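Local coordinates for chitin oligosaccharide binding protein NagB2 (Paenibacillus sp. FPU-7, PDB 7EHU), which binds chitin oligosaccharides and, as a solute-binding protein, probably delivers N,N'-diacetylchitobiose and its trimer to an ABC transporter for uptake, at residues F133-G137 and K138-L142; P230-L233 and D234-R238; D249-V252 and L253-Y257. All coordinates share one frame; numbering follows the deposited sequence.

In the fold
The three interactions come one after another along the chain, and none touches another. Interaction 1 is the hairpin of strand 134-135 with the start of strand 138-154, a strand of the mixed sheet. Interaction 2 is the first part of helix 230-244. Interaction 3 lies in the loop between that helix and helix 257-265, its centre about 22 Å from that of interaction 2. Between centres, interactions 1 and 3 are about 37 Å apart, on opposite sides of the chain's centre, and interactions 1 and 2 about 34 Å. All lie in the periplasmic-binding-protein fold. The side chains of Phe133 and Phe236 are about 8 and 14 Å from a bound N-acetylglucosamine.

Interaction 1: F133-G137 and K138-L142; sequences FTVDG and KIYGL
Tyr140 lies against Val135 at the base of a tight turn. Tyr140 CB is 3.7 Å from Phe133 O, the carbonyl that accepts Tyr140 N at 2.9 Å. CG sits beside the backbone N and anti to the carbonyl carbon (chi1 -70°), which sends the ring back along the hairpin. CD2 then meets the CB and CG2 of Val135. CE2 is 3.8 Å from Val135 CB. Val135 O lies at the ring edge, near its plane. The two side chains cross at about a right angle. At the tip, a weak hydrogen bond from Lys138 NZ to Tyr140 OH is doubtful, because the place of OH in the model is less sure. Helix 100-107 packs on this ring through Thr102 and Ala106.

Val135 and Lys138 form a hydrogen-bonded antiparallel pair. Val135 N donates a hydrogen bond to Lys138 O at 3.0 Å. Lys138 N donates one to Val135 O, from above the carbonyl plane, 56° out of it. Further back, Phe133 CB lies 3.3 Å from Gly141 O. This oxygen and Gly141 N are buried here with no hydrogen-bond partner in the model. Leu142 N lies over one face of the Phe133 ring near its rim. Asp136 and Gly137 both have positive phi. This is a beta hairpin with a two-residue loop, Asp136-Gly137, forming a type I' turn.

Interaction 2: P230-L233 and D234-R238; sequences PAVL and DGFKR
Val232 and Phe236 touch one turn apart near the start of alpha helix 230-244. Their side chains lie side by side and point the same way. Val232 CG1 is anti to the backbone N (chi1 175°), and this methyl meets the edge of the phenyl ring, in its plane, at CE2, 3.9 Å away. Phe236 CD2 also comes within 3.5 Å of Val232 O.

Leu233 and Lys237 make the next such pair. Leu233 CD1 rests 4.1 Å from Lys237 CG, so the lysine takes part here through the aliphatic base of its chain. That chain bends at its third torsion, and its end leads away from Leu233.

The backbone sets these spacings. Lys237 N binds Leu233 O at 2.8 Å, nearly along the C=O axis. Asp234 N binds Pro230 O at 2.9 Å, tilted 25° from the carbonyl plane. The bond from Phe236 N to Val232 O is weak.

Further out, the rest of the fold covers the apolar side. Phe236 packs on Leu417 and Val418 of helix 414-430 and on Leu400 and Val404 of helix 394-408. Val232 meets Ala212 of helix 197-212. On another flank, Asp234 and Arg238 form a salt bridge one turn apart, and Trp170 adds a cation-pi contact to the arginine. Arg238 NE reaches both carboxylate oxygens weakly. Arg238 NH2 gives a firmer bond to the syn lone pair of Asp234 OD1 at 3.2 Å, with that oxygen only 7° out of the guanidinium plane.

Interaction 3: D249-V252 and L253-Y257; sequences DPNV and LGLKY
Leu255 folds back over the turn that begins at Asp249. Its CD1 is 3.6 Å from Asp249 OD2, and the two side chains cross at about a right angle. Leu255 CG also sits 3.4 Å from Asn251 O. That same oxygen accepts a hydrogen bond from Gly254 N at 2.8 Å. This is the close-packed part of the contact.

The two oxygens of Asp249 meet different partners. Its CG is anti to the backbone N (chi1 -173°), which turns the group in over the loop. OD1 then accepts Asn251 N at 3.0 Å in a nearly straight bond, with an angle of 171° at the hydrogen. The donor comes from above the carboxylate plane, 54° out of it. OD2 is the oxygen that meets Leu255. With an alanine here, Asn251 N is likely to lose its side-chain acceptor, and a gap would probably open beside Leu255 CD1.

Val252 is buried. Its CG1 takes the crowded position between the backbone N and the carbonyl carbon, and meets Leu253 CG at 4.1 Å. Leu190 packs on Val252 from a neighbouring loop.

The other side is looser, with Pro250, Asn251 and Gly254 exposed. Asn251 OD1 lies 3.6 Å from Gly254 CA, and ND2 comes only within 4.1 Å of Leu255 CG. Water 1 donates to Pro250 O and accepts from Leu253 N, so it bridges two backbone groups of the same turn region. The bond from Leu255 N to Val252 O is weak.

Val252 N donates to Asp249 O and closes the turn. Beyond, Lys256 is the N-cap of helix 257-265. The whole is a type I beta turn with an Asx turn at Asp249, running into a short 3-10 segment in the link from helix 230-244 to helix 257-265.

Interaction 1: F133-G137 and K138-L142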
ATOM      1  N   PHE A 133      -4.346   5.646 -12.271  1.00  8.88           N
ATOM      2  CA  PHE A 133      -5.186   4.769 -13.069  1.00  9.42           C
ATOM      3  C   PHE A 133      -5.451   5.324 -14.458  1.00  9.75           C
ATOM      4  O   PHE A 133      -6.240   4.743 -15.203  1.00 10.42           O
ATOM      5  CB  PHE A 133      -6.485   4.509 -12.321  1.00 10.02           C
ATOM      6  CG  PHE A 133      -6.312   3.646 -11.116  1.00  9.39           C
ATOM      7  CD1 PHE A 133      -6.284   2.266 -11.248  1.00  9.46           C
ATOM      8  CD2 PHE A 133      -6.119   4.191  -9.872  1.00 10.24           C
ATOM      9  CE1 PHE A 133      -6.124   1.451 -10.143  1.00 10.00           C
ATOM     10  CE2 PHE A 133      -5.950   3.360  -8.749  1.00 10.51           C
ATOM     11  CZ  PHE A 133      -5.966   1.997  -8.903  1.00 10.01           C
ATOM     12  N   THR A 134      -4.800   6.424 -14.830  1.00  9.66           N
ATOM     13  CA  THR A 134      -5.051   7.094 -16.099  1.00 11.22           C
ATOM     14  C   THR A 134      -3.904   6.825 -17.059  1.00 11.80           C
ATOM     15  O   THR A 134      -2.736   6.946 -16.684  1.00 12.78           O
ATOM     16  CB  THR A 134      -5.252   8.590 -15.865  1.00 11.78           C
ATOM     17  OG1 THR A 134      -6.316   8.737 -14.915  1.00 12.30           O
ATOM     18  CG2 THR A 134      -5.589   9.325 -17.149  1.00 12.90           C
ATOM     19  N   VAL A 135      -4.238   6.430 -18.284  1.00 11.81           N
ATOM     20  CA  VAL A 135      -3.259   6.141 -19.326  1.00 14.61           C
ATOM     21  C   VAL A 135      -3.768   6.834 -20.585  1.00 16.13           C
ATOM     22  O   VAL A 135      -4.880   6.554 -21.046  1.00 15.19           O
ATOM     23  CB  VAL A 135      -3.089   4.622 -19.548  1.00 15.54           C
ATOM     24  CG1 VAL A 135      -1.993   4.304 -20.573  1.00 17.93           C
ATOM     25  CG2 VAL A 135      -2.787   3.886 -18.236  1.00 16.16           C
ATOM     26  N   ASP A 136      -2.995   7.789 -21.095  1.00 18.22           N
ATOM     27  CA  ASP A 136      -3.376   8.549 -22.290  1.00 20.89           C
ATOM     28  C   ASP A 136      -4.785   9.128 -22.162  1.00 19.71           C
ATOM     29  O   ASP A 136      -5.585   9.106 -23.106  1.00 21.16           O
ATOM     30  CB  ASP A 136      -3.222   7.721 -23.570  1.00 24.92           C
ATOM     31  CG  ASP A 136      -1.788   7.296 -23.816  1.00 29.27           C
ATOM     32  OD1 ASP A 136      -0.875   8.104 -23.539  1.00 31.10           O
ATOM     33  OD2 ASP A 136      -1.567   6.161 -24.298  1.00 31.43           O
ATOM     34  N   GLY A 137      -5.082   9.669 -20.984  1.00 18.13           N
ATOM     35  CA  GLY A 137      -6.336  10.349 -20.728  1.00 17.79           C
ATOM     36  C   GLY A 137      -7.523   9.475 -20.365  1.00 16.51           C
ATOM     37  O   GLY A 137      -8.559  10.010 -19.960  1.00 19.47           O
ATOM     38  N   LYS A 138      -7.420   8.152 -20.428  1.00 14.59           N
ATOM     39  CA  LYS A 138      -8.617   7.325 -20.247  1.00 13.11           C
ATOM     40  C   LYS A 138      -8.347   6.692 -18.864  1.00 12.13           C
ATOM     41  O   LYS A 138      -7.186   6.397 -18.489  1.00 11.94           O
ATOM     42  CB  LYS A 138      -8.446   6.222 -21.213  1.00 15.70           C
ATOM     43  CG  LYS A 138      -8.460   6.716 -22.731  1.00 21.69           C
ATOM     44  CD  LYS A 138      -8.390   5.553 -23.762  1.00 26.38           C
ATOM     45  CE  LYS A 138      -6.854   5.553 -23.190  1.00 29.29           C
ATOM     46  NZ  LYS A 138      -5.730   4.702 -23.438  1.00 28.14           N
ATOM     47  N   ILE A 139      -9.412   6.517 -18.112  1.00 10.89           N
ATOM     48  CA  ILE A 139      -9.365   6.048 -16.741  1.00 10.51           C
ATOM     49  C   ILE A 139      -9.651   4.555 -16.758  1.00  9.59           C
ATOM     50  O   ILE A 139     -10.666   4.127 -17.311  1.00 10.38           O
ATOM     51  CB  ILE A 139     -10.401   6.817 -15.904  1.00 11.03           C
ATOM     52  CG1 ILE A 139     -10.045   8.315 -15.836  1.00 13.03           C
ATOM     53  CG2 ILE A 139     -10.512   6.226 -14.514  1.00 11.03           C
ATOM     54  CD1 ILE A 139     -11.237   9.230 -15.666  1.00 15.11           C
ATOM     55  N   TYR A 140      -8.786   3.769 -16.118  1.00  8.93           N
ATOM     56  CA  TYR A 140      -8.866   2.314 -16.191  1.00  8.53           C
ATOM     57  C   TYR A 140      -9.052   1.637 -14.838  1.00  8.57           C
ATOM     58  O   TYR A 140      -9.005   0.410 -14.758  1.00  9.13           O
ATOM     59  CB  TYR A 140      -7.622   1.766 -16.887  1.00  9.75           C
ATOM     60  CG  TYR A 140      -7.575   2.081 -18.359  1.00 10.10           C
ATOM     61  CD1 TYR A 140      -8.403   1.417 -19.265  1.00  9.74           C
ATOM     62  CD2 TYR A 140      -6.696   3.039 -18.853  1.00 10.75           C
ATOM     63  CE1 TYR A 140      -8.351   1.693 -20.628  1.00 10.97           C
ATOM     64  CE2 TYR A 140      -6.631   3.324 -20.202  1.00 12.72           C
ATOM     65  CZ  TYR A 140      -7.451   2.634 -21.088  1.00 11.78           C
ATOM     66  OH  TYR A 140      -7.373   2.945 -22.425  1.00 14.26           O
ATOM     67  N   GLY A 141      -9.301   2.392 -13.786  1.00  8.77           N
ATOM     68  CA  GLY A 141      -9.625   1.819 -12.488  1.00  9.28           C
ATOM     69  C   GLY A 141      -9.974   2.939 -11.536  1.00  8.07           C
ATOM     70  O   GLY A 141      -9.756   4.114 -11.841  1.00  9.33           O
ATOM     71  N   LEU A 142     -10.500   2.558 -10.371  1.00  8.34           N
ATOM     72  CA  LEU A 142     -11.034   3.531  -9.420  1.00  8.41           C
ATOM     73  C   LEU A 142     -10.491   3.208  -8.035  1.00  8.53           C
ATOM     74  O   LEU A 142     -10.796   2.139  -7.486  1.00  8.67           O
ATOM     75  CB  LEU A 142     -12.561   3.544  -9.405  1.00  9.39           C
ATOM     76  CG  LEU A 142     -13.171   3.894 -10.754  1.00  9.98           C
ATOM     77  CD1 LEU A 142     -14.674   3.686 -10.728  1.00 11.27           C
ATOM     78  CD2 LEU A 142     -12.866   5.320 -11.207  1.00 11.42           C
TER

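Interaction 2: P230-L233 and D234-R238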
ATOM      1  N   PRO A 230      24.948   6.591  -5.907  1.00 19.47           N
ATOM      2  CA  PRO A 230      25.389   6.526  -4.505  1.00 19.74           C
ATOM      3  C   PRO A 230      24.313   6.860  -3.489  1.00 19.07           C
ATOM      4  O   PRO A 230      24.279   6.251  -2.411  1.00 18.95           O
ATOM      5  CB  PRO A 230      26.537   7.544  -4.462  1.00 21.42           C
ATOM      6  CG  PRO A 230      27.111   7.514  -5.829  1.00 21.90           C
ATOM      7  CD  PRO A 230      25.911   7.333  -6.748  1.00 20.85           C
ATOM      8  N   ALA A 231      23.450   7.834  -3.789  1.00 17.74           N
ATOM      9  CA  ALA A 231      22.425   8.219  -2.824  1.00 18.02           C
ATOM     10  C   ALA A 231      21.366   7.134  -2.674  1.00 16.82           C
ATOM     11  O   ALA A 231      20.773   7.006  -1.597  1.00 17.38           O
ATOM     12  CB  ALA A 231      21.768   9.537  -3.237  1.00 19.00           C
ATOM     13  N   VAL A 232      21.108   6.349  -3.730  1.00 15.69           N
ATOM     14  CA  VAL A 232      20.188   5.217  -3.600  1.00 14.89           C
ATOM     15  C   VAL A 232      20.845   4.119  -2.766  1.00 15.30           C
ATOM     16  O   VAL A 232      20.240   3.572  -1.832  1.00 15.16           O
ATOM     17  CB  VAL A 232      19.748   4.698  -4.984  1.00 15.53           C
ATOM     18  CG1 VAL A 232      18.884   3.438  -4.838  1.00 15.19           C
ATOM     19  CG2 VAL A 232      18.989   5.777  -5.755  1.00 16.46           C
ATOM     20  N   LEU A 233      22.102   3.791  -3.094  1.00 15.84           N
ATOM     21  CA  LEU A 233      22.858   2.820  -2.313  1.00 16.76           C
ATOM     22  C   LEU A 233      22.874   3.199  -0.837  1.00 17.32           C
ATOM     23  O   LEU A 233      22.737   2.331   0.032  1.00 17.00           O
ATOM     24  CB  LEU A 233      24.282   2.704  -2.871  1.00 17.17           C
ATOM     25  CG  LEU A 233      25.265   1.904  -2.023  1.00 18.10           C
ATOM     26  CD1 LEU A 233      24.830   0.450  -1.884  1.00 19.16           C
ATOM     27  CD2 LEU A 233      26.668   1.998  -2.607  1.00 19.11           C
ATOM     28  N   ASP A 234      22.981   4.501  -0.535  1.00 18.01           N
ATOM     29  CA  ASP A 234      22.990   4.954   0.853  1.00 18.30           C
ATOM     30  C   ASP A 234      21.740   4.474   1.593  1.00 16.72           C
ATOM     31  O   ASP A 234      21.825   4.024   2.741  1.00 17.01           O
ATOM     32  CB  ASP A 234      23.110   6.483   0.897  1.00 21.00           C
ATOM     33  CG  ASP A 234      23.155   7.039   2.315  1.00 24.97           C
ATOM     34  OD1 ASP A 234      22.830   8.221   2.507  1.00 26.77           O
ATOM     35  OD2 ASP A 234      23.587   6.315   3.231  1.00 28.23           O
ATOM     36  N   GLY A 235      20.576   4.531   0.939  1.00 16.26           N
ATOM     37  CA  GLY A 235      19.355   4.055   1.574  1.00 15.94           C
ATOM     38  C   GLY A 235      19.419   2.583   1.939  1.00 14.88           C
ATOM     39  O   GLY A 235      18.955   2.177   3.010  1.00 14.92           O
ATOM     40  N   PHE A 236      19.996   1.762   1.059  1.00 15.21           N
ATOM     41  CA  PHE A 236      20.107   0.337   1.341  1.00 15.17           C
ATOM     42  C   PHE A 236      21.167   0.064   2.384  1.00 15.54           C
ATOM     43  O   PHE A 236      21.017  -0.871   3.175  1.00 15.92           O
ATOM     44  CB  PHE A 236      20.348  -0.439   0.056  1.00 15.11           C
ATOM     45  CG  PHE A 236      19.140  -0.488  -0.818  1.00 13.97           C
ATOM     46  CD1 PHE A 236      18.069  -1.308  -0.501  1.00 13.75           C
ATOM     47  CD2 PHE A 236      19.031   0.333  -1.920  1.00 14.60           C
ATOM     48  CE1 PHE A 236      16.925  -1.332  -1.293  1.00 14.47           C
ATOM     49  CE2 PHE A 236      17.893   0.302  -2.708  1.00 14.68           C
ATOM     50  CZ  PHE A 236      16.838  -0.529  -2.388  1.00 14.93           C
ATOM     51  N   LYS A 237      22.229   0.877   2.414  1.00 16.29           N
ATOM     52  CA  LYS A 237      23.184   0.789   3.513  1.00 17.93           C
ATOM     53  C   LYS A 237      22.514   1.056   4.853  1.00 17.21           C
ATOM     54  O   LYS A 237      22.779   0.356   5.834  1.00 17.82           O
ATOM     55  CB  LYS A 237      24.374   1.728   3.291  1.00 20.61           C
ATOM     56  CG  LYS A 237      25.272   1.252   2.145  1.00 25.23           C
ATOM     57  CD  LYS A 237      26.550   2.059   1.952  1.00 30.33           C
ATOM     58  CE  LYS A 237      27.168   2.311   3.310  1.00 33.77           C
ATOM     59  NZ  LYS A 237      28.478   2.947   3.448  1.00 36.30           N
ATOM     60  N   ARG A 238      21.661   2.068   4.926  1.00 16.76           N
ATOM     61  CA  ARG A 238      20.964   2.340   6.177  1.00 16.53           C
ATOM     62  C   ARG A 238      19.993   1.216   6.544  1.00 15.76           C
ATOM     63  O   ARG A 238      19.859   0.873   7.725  1.00 15.32           O
ATOM     64  CB  ARG A 238      20.254   3.690   6.094  1.00 17.01           C
ATOM     65  CG  ARG A 238      21.197   4.900   6.074  1.00 18.15           C
ATOM     66  CD  ARG A 238      20.462   6.155   5.679  1.00 18.98           C
ATOM     67  NE  ARG A 238      21.353   7.252   5.316  1.00 19.51           N
ATOM     68  CZ  ARG A 238      21.668   8.287   6.072  1.00 21.36           C
ATOM     69  NH1 ARG A 238      21.148   8.448   7.281  1.00 22.00           N
ATOM     70  NH2 ARG A 238      22.473   9.205   5.569  1.00 22.10           N
TER

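Interaction 3: D249-V252 and L253-Y257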
ATOM      1  N   ASP A 249      13.363  -6.236  14.010  1.00 17.14           N
ATOM      2  CA  ASP A 249      13.128  -7.523  14.672  1.00 17.65           C
ATOM      3  C   ASP A 249      14.023  -8.594  14.051  1.00 19.11           C
ATOM      4  O   ASP A 249      13.953  -8.823  12.844  1.00 19.56           O
ATOM      5  CB  ASP A 249      11.661  -7.914  14.479  1.00 17.64           C
ATOM      6  CG  ASP A 249      11.256  -9.149  15.259  1.00 19.40           C
ATOM      7  OD1 ASP A 249      12.126  -9.920  15.702  1.00 21.11           O
ATOM      8  OD2 ASP A 249      10.029  -9.342  15.426  1.00 20.46           O
ATOM      9  N   PRO A 250      14.879  -9.266  14.833  1.00 19.85           N
ATOM     10  CA  PRO A 250      15.749 -10.299  14.242  1.00 21.05           C
ATOM     11  C   PRO A 250      14.996 -11.410  13.570  1.00 21.62           C
ATOM     12  O   PRO A 250      15.603 -12.139  12.780  1.00 22.38           O
ATOM     13  CB  PRO A 250      16.549 -10.845  15.438  1.00 22.82           C
ATOM     14  CG  PRO A 250      15.751 -10.491  16.636  1.00 22.97           C
ATOM     15  CD  PRO A 250      15.111  -9.148  16.285  1.00 21.02           C
ATOM     16  N   ASN A 251      13.713 -11.613  13.862  1.00 21.25           N
ATOM     17  CA  ASN A 251      12.986 -12.668  13.177  1.00 22.92           C
ATOM     18  C   ASN A 251      12.164 -12.159  12.009  1.00 18.48           C
ATOM     19  O   ASN A 251      11.232 -12.846  11.579  1.00 19.63           O
ATOM     20  CB  ASN A 251      12.117 -13.462  14.135  1.00 28.49           C
ATOM     21  CG  ASN A 251      11.837 -14.874  13.633  1.00 32.60           C
ATOM     22  OD1 ASN A 251      12.585 -15.441  12.831  1.00 34.54           O
ATOM     23  ND2 ASN A 251      10.757 -15.455  14.134  1.00 34.70           N
ATOM     24  N   VAL A 252      12.541 -11.006  11.448  1.00 16.82           N
ATOM     25  CA  VAL A 252      11.837 -10.436  10.297  1.00 16.07           C
ATOM     26  C   VAL A 252      11.622 -11.467   9.192  1.00 15.43           C
ATOM     27  O   VAL A 252      10.540 -11.532   8.596  1.00 15.75           O
ATOM     28  CB  VAL A 252      12.581  -9.184   9.792  1.00 15.94           C
ATOM     29  CG1 VAL A 252      14.047  -9.484   9.500  1.00 16.76           C
ATOM     30  CG2 VAL A 252      11.881  -8.603   8.545  1.00 15.21           C
ATOM     31  N   LEU A 253      12.639 -12.279   8.889  1.00 16.29           N
ATOM     32  CA  LEU A 253      12.511 -13.218   7.776  1.00 16.97           C
ATOM     33  C   LEU A 253      11.730 -14.472   8.154  1.00 18.46           C
ATOM     34  O   LEU A 253      11.399 -15.264   7.263  1.00 19.42           O
ATOM     35  CB  LEU A 253      13.885 -13.583   7.189  1.00 18.04           C
ATOM     36  CG  LEU A 253      14.710 -12.416   6.641  1.00 19.45           C
ATOM     37  CD1 LEU A 253      16.037 -12.924   6.068  1.00 20.83           C
ATOM     38  CD2 LEU A 253      13.948 -11.634   5.568  1.00 19.25           C
ATOM     39  N   GLY A 254      11.389 -14.644   9.429  1.00 18.78           N
ATOM     40  CA  GLY A 254      10.593 -15.767   9.877  1.00 19.17           C
ATOM     41  C   GLY A 254       9.138 -15.434  10.118  1.00 17.92           C
ATOM     42  O   GLY A 254       8.388 -16.295  10.599  1.00 20.08           O
ATOM     43  N   LEU A 255       8.711 -14.212   9.792  1.00 15.42           N
ATOM     44  CA  LEU A 255       7.367 -13.750  10.093  1.00 14.82           C
ATOM     45  C   LEU A 255       6.687 -13.263   8.828  1.00 14.55           C
ATOM     46  O   LEU A 255       7.315 -12.610   7.992  1.00 17.17           O
ATOM     47  CB  LEU A 255       7.430 -12.583  11.075  1.00 15.03           C
ATOM     48  CG  LEU A 255       7.960 -12.944  12.459  1.00 16.35           C
ATOM     49  CD1 LEU A 255       8.294 -11.656  13.225  1.00 16.71           C
ATOM     50  CD2 LEU A 255       6.967 -13.776  13.255  1.00 17.75           C
ATOM     51  N   LYS A 256       5.397 -13.553   8.714  1.00 13.42           N
ATOM     52  CA  LYS A 256       4.552 -12.988   7.672  1.00 13.80           C
ATOM     53  C   LYS A 256       4.230 -11.531   8.003  1.00 12.06           C
ATOM     54  O   LYS A 256       4.325 -11.099   9.154  1.00 11.54           O
ATOM     55  CB  LYS A 256       3.239 -13.774   7.608  1.00 17.43           C
ATOM     56  CG  LYS A 256       3.361 -15.276   7.352  1.00 22.36           C
ATOM     57  CD  LYS A 256       1.994 -15.920   7.051  1.00 27.47           C
ATOM     58  CE  LYS A 256       0.922 -15.616   8.114  1.00 30.31           C
ATOM     59  NZ  LYS A 256      -0.040 -16.751   8.288  1.00 32.30           N
ATOM     60  N   TYR A 257       3.804 -10.795   6.973  1.00 11.87           N
ATOM     61  CA  TYR A 257       3.426  -9.391   7.132  1.00 10.73           C
ATOM     62  C   TYR A 257       2.515  -9.203   8.334  1.00 10.32           C
ATOM     63  O   TYR A 257       2.757  -8.336   9.176  1.00  9.85           O
ATOM     64  CB  TYR A 257       2.695  -8.938   5.859  1.00 11.11           C
ATOM     65  CG  TYR A 257       2.080  -7.574   5.900  1.00 10.24           C
ATOM     66  CD1 TYR A 257       2.827  -6.458   6.223  1.00 10.28           C
ATOM     67  CD2 TYR A 257       0.747  -7.403   5.574  1.00 10.23           C
ATOM     68  CE1 TYR A 257       2.258  -5.199   6.231  1.00  9.87           C
ATOM     69  CE2 TYR A 257       0.161  -6.165   5.574  1.00  9.47           C
ATOM     70  CZ  TYR A 257       0.927  -5.059   5.882  1.00  9.20           C
ATOM     71  OH  TYR A 257       0.310  -3.828   5.828  1.00  9.73           O
TER
HETATM   72  O   HOH W   1      15.080 -12.951  10.291  1.00 19.28           O